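Local coordinates for protein EvdO1 (Micromonospora carbonacea, PDB 4XBZ) that probably acts as a metal-dependent, double-stranded beta-helix oxygenase of the phytanoyl-CoA dioxygenase family, carrying out an oxidative cyclization in orthosomycin biosynthesis, at residues 102-107 with 148-153. Sequence-based numbering, arbitrary orientation.
Sequences GAAPVR and FKTPAG
Phe148 has CG set between its backbone N and carbonyl carbon (chi1 47°), which lays the ring across the backbone of Pro105, Val106 and Arg107; with Thr150 CG2 anti to its own carbonyl carbon, beside the backbone N, the methyl is directed at Ala104 CB. The ring's rim carbon CE2 comes to 3.0 Å from Pro105 O, an oblique approach, while Val106 O lies over one face, 3.7 Å above the plane and offset toward the rim. Pro105 adds an apolar touch, its CG 4.2 Å from Phe148 CE2. A broad, flat phenyl suits this place because it can cover several peptide units at once.

One hydrogen bond ties the backbones: Phe148 N donates to Val106 O (3.1 Å, 165° at the hydrogen), tilted 31° from the carbonyl plane. Beyond it the pairing lapses: Phe148 O comes close to Val106 O without bonding, since both are acceptors, and receives a CA-H...O contact from Val106 CA (3.5 Å). Farther along, the short side chain of Ala104 lets Thr150 CG2 come within 3.4 Å of Ala104 CB, tighter than usual for two carbons. Thr150 has a second task: it opens a type I turn to Gly153, and its OG1 donates to Gly153 O (2.8 Å) from above the carbonyl plane. Glycine suits the turn's last position, where a CB would collide with the carbonyl before it.

The contact lies where strand 139-147 gives way to loop beside strand 105-109, whose other neighbour is strand 92-94; there Val106 and Arg107 form a classic beta bulge opposite Val93. Helix 66-86 packs on Ala104 and Pro105 through Trp84 and on Phe148 through Ile80.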
ATOM      1  N   GLY A 102     -18.785 -37.029  15.716  1.00 49.14           N
ATOM      2  CA  GLY A 102     -18.337 -36.443  14.462  1.00 45.41           C
ATOM      3  C   GLY A 102     -17.924 -34.980  14.559  1.00 41.93           C
ATOM      4  O   GLY A 102     -17.351 -34.444  13.622  1.00 41.55           O
ATOM      5  N   ALA A 103     -18.223 -34.334  15.683  1.00 42.49           N
ATOM      6  CA  ALA A 103     -17.742 -32.974  15.932  1.00 42.02           C
ATOM      7  C   ALA A 103     -16.220 -32.916  15.780  1.00 36.40           C
ATOM      8  O   ALA A 103     -15.514 -33.800  16.253  1.00 36.72           O
ATOM      9  CB  ALA A 103     -18.160 -32.502  17.327  1.00 40.95           C
ATOM     10  N   ALA A 104     -15.713 -31.891  15.104  1.00 36.80           N
ATOM     11  CA  ALA A 104     -14.270 -31.756  14.938  1.00 33.60           C
ATOM     12  C   ALA A 104     -13.840 -30.298  15.089  1.00 34.82           C
ATOM     13  O   ALA A 104     -14.656 -29.400  14.930  1.00 34.10           O
ATOM     14  CB  ALA A 104     -13.852 -32.299  13.605  1.00 32.69           C
ATOM     15  N   PRO A 105     -12.562 -30.062  15.436  1.00 36.88           N
ATOM     16  CA  PRO A 105     -12.035 -28.692  15.461  1.00 33.23           C
ATOM     17  C   PRO A 105     -11.557 -28.274  14.071  1.00 34.58           C
ATOM     18  O   PRO A 105     -11.027 -29.119  13.350  1.00 32.88           O
ATOM     19  CB  PRO A 105     -10.862 -28.784  16.438  1.00 32.04           C
ATOM     20  CG  PRO A 105     -10.357 -30.208  16.250  1.00 37.76           C
ATOM     21  CD  PRO A 105     -11.565 -31.049  15.901  1.00 33.33           C
ATOM     22  N   VAL A 106     -11.732 -27.005  13.709  1.00 32.80           N
ATOM     23  CA  VAL A 106     -11.351 -26.538  12.380  1.00 31.92           C
ATOM     24  C   VAL A 106     -10.438 -25.311  12.443  1.00 32.10           C
ATOM     25  O   VAL A 106      -9.819 -24.940  11.434  1.00 24.69           O
ATOM     26  CB  VAL A 106     -12.597 -26.200  11.515  1.00 31.17           C
ATOM     27  CG1 VAL A 106     -13.329 -27.483  11.101  1.00 36.97           C
ATOM     28  CG2 VAL A 106     -13.531 -25.271  12.260  1.00 25.60           C
ATOM     29  N   ARG A 107     -10.355 -24.688  13.620  1.00 30.49           N
ATOM     30  CA  ARG A 107      -9.517 -23.508  13.784  1.00 30.31           C
ATOM     31  C   ARG A 107      -9.087 -23.312  15.225  1.00 26.59           C
ATOM     32  O   ARG A 107      -9.893 -23.408  16.155  1.00 32.02           O
ATOM     33  CB  ARG A 107     -10.254 -22.261  13.275  1.00 33.11           C
ATOM     34  CG  ARG A 107      -9.464 -20.953  13.307  1.00 30.06           C
ATOM     35  CD  ARG A 107     -10.341 -19.805  12.795  1.00 29.08           C
ATOM     36  NE  ARG A 107      -9.820 -18.477  13.136  1.00 35.86           N
ATOM     37  CZ  ARG A 107      -9.603 -17.489  12.259  1.00 38.07           C
ATOM     38  NH1 ARG A 107      -9.840 -17.677  10.962  1.00 35.83           N
ATOM     39  NH2 ARG A 107      -9.129 -16.312  12.673  1.00 29.57           N
ATOM     40  N   PHE A 148      -7.538 -25.544   9.441  1.00 30.18           N
ATOM     41  CA  PHE A 148      -7.284 -26.876   8.890  1.00 31.31           C
ATOM     42  C   PHE A 148      -8.628 -27.543   8.690  1.00 34.49           C
ATOM     43  O   PHE A 148      -9.569 -27.270   9.433  1.00 31.76           O
ATOM     44  CB  PHE A 148      -6.400 -27.694   9.830  1.00 30.27           C
ATOM     45  CG  PHE A 148      -6.856 -27.638  11.263  1.00 33.23           C
ATOM     46  CD1 PHE A 148      -6.514 -26.558  12.073  1.00 30.60           C
ATOM     47  CD2 PHE A 148      -7.671 -28.633  11.783  1.00 28.44           C
ATOM     48  CE1 PHE A 148      -6.964 -26.478  13.389  1.00 28.79           C
ATOM     49  CE2 PHE A 148      -8.121 -28.562  13.091  1.00 32.17           C
ATOM     50  CZ  PHE A 148      -7.769 -27.481  13.896  1.00 33.70           C
ATOM     51  N   LYS A 149      -8.753 -28.412   7.698  1.00 37.36           N
ATOM     52  CA  LYS A 149     -10.046 -29.052   7.539  1.00 36.28           C
ATOM     53  C   LYS A 149     -10.045 -30.503   7.983  1.00 34.01           C
ATOM     54  O   LYS A 149      -9.013 -31.067   8.352  1.00 34.85           O
ATOM     55  CB  LYS A 149     -10.529 -28.936   6.097  1.00 40.83           C
ATOM     56  CG  LYS A 149      -9.490 -29.202   5.066  1.00 38.25           C
ATOM     57  CD  LYS A 149      -9.953 -28.674   3.712  1.00 42.48           C
ATOM     58  CE  LYS A 149     -10.421 -27.233   3.823  1.00 44.35           C
ATOM     59  NZ  LYS A 149     -10.586 -26.596   2.500  1.00 35.75           N
ATOM     60  N   THR A 150     -11.238 -31.082   7.963  1.00 36.67           N
ATOM     61  CA  THR A 150     -11.471 -32.440   8.422  1.00 36.19           C
ATOM     62  C   THR A 150     -11.361 -33.421   7.255  1.00 35.92           C
ATOM     63  O   THR A 150     -12.281 -33.525   6.444  1.00 35.18           O
ATOM     64  CB  THR A 150     -12.858 -32.560   9.079  1.00 33.77           C
ATOM     65  OG1 THR A 150     -13.857 -32.032   8.198  1.00 34.06           O
ATOM     66  CG2 THR A 150     -12.906 -31.769  10.341  1.00 37.87           C
ATOM     67  N   PRO A 151     -10.239 -34.152   7.177  1.00 36.68           N
ATOM     68  CA  PRO A 151      -9.914 -35.002   6.019  1.00 38.13           C
ATOM     69  C   PRO A 151     -10.968 -36.076   5.684  1.00 35.18           C
ATOM     70  O   PRO A 151     -10.981 -36.545   4.556  1.00 34.68           O
ATOM     71  CB  PRO A 151      -8.579 -35.653   6.422  1.00 33.47           C
ATOM     72  CG  PRO A 151      -8.507 -35.516   7.892  1.00 40.97           C
ATOM     73  CD  PRO A 151      -9.221 -34.247   8.234  1.00 37.65           C
ATOM     74  N   ALA A 152     -11.839 -36.445   6.621  1.00 34.09           N
ATOM     75  CA  ALA A 152     -12.921 -37.381   6.312  1.00 37.16           C
ATOM     76  C   ALA A 152     -13.963 -36.711   5.429  1.00 39.75           C
ATOM     77  O   ALA A 152     -14.883 -37.361   4.927  1.00 39.65           O
ATOM     78  CB  ALA A 152     -13.575 -37.910   7.588  1.00 33.03           C
ATOM     79  N   GLY A 153     -13.823 -35.403   5.252  1.00 35.99           N
ATOM     80  CA  GLY A 153     -14.735 -34.657   4.415  1.00 35.46           C
ATOM     81  C   GLY A 153     -15.022 -33.290   4.995  1.00 32.63           C
ATOM     82  O   GLY A 153     -15.450 -33.178   6.138  1.00 38.34           O
TER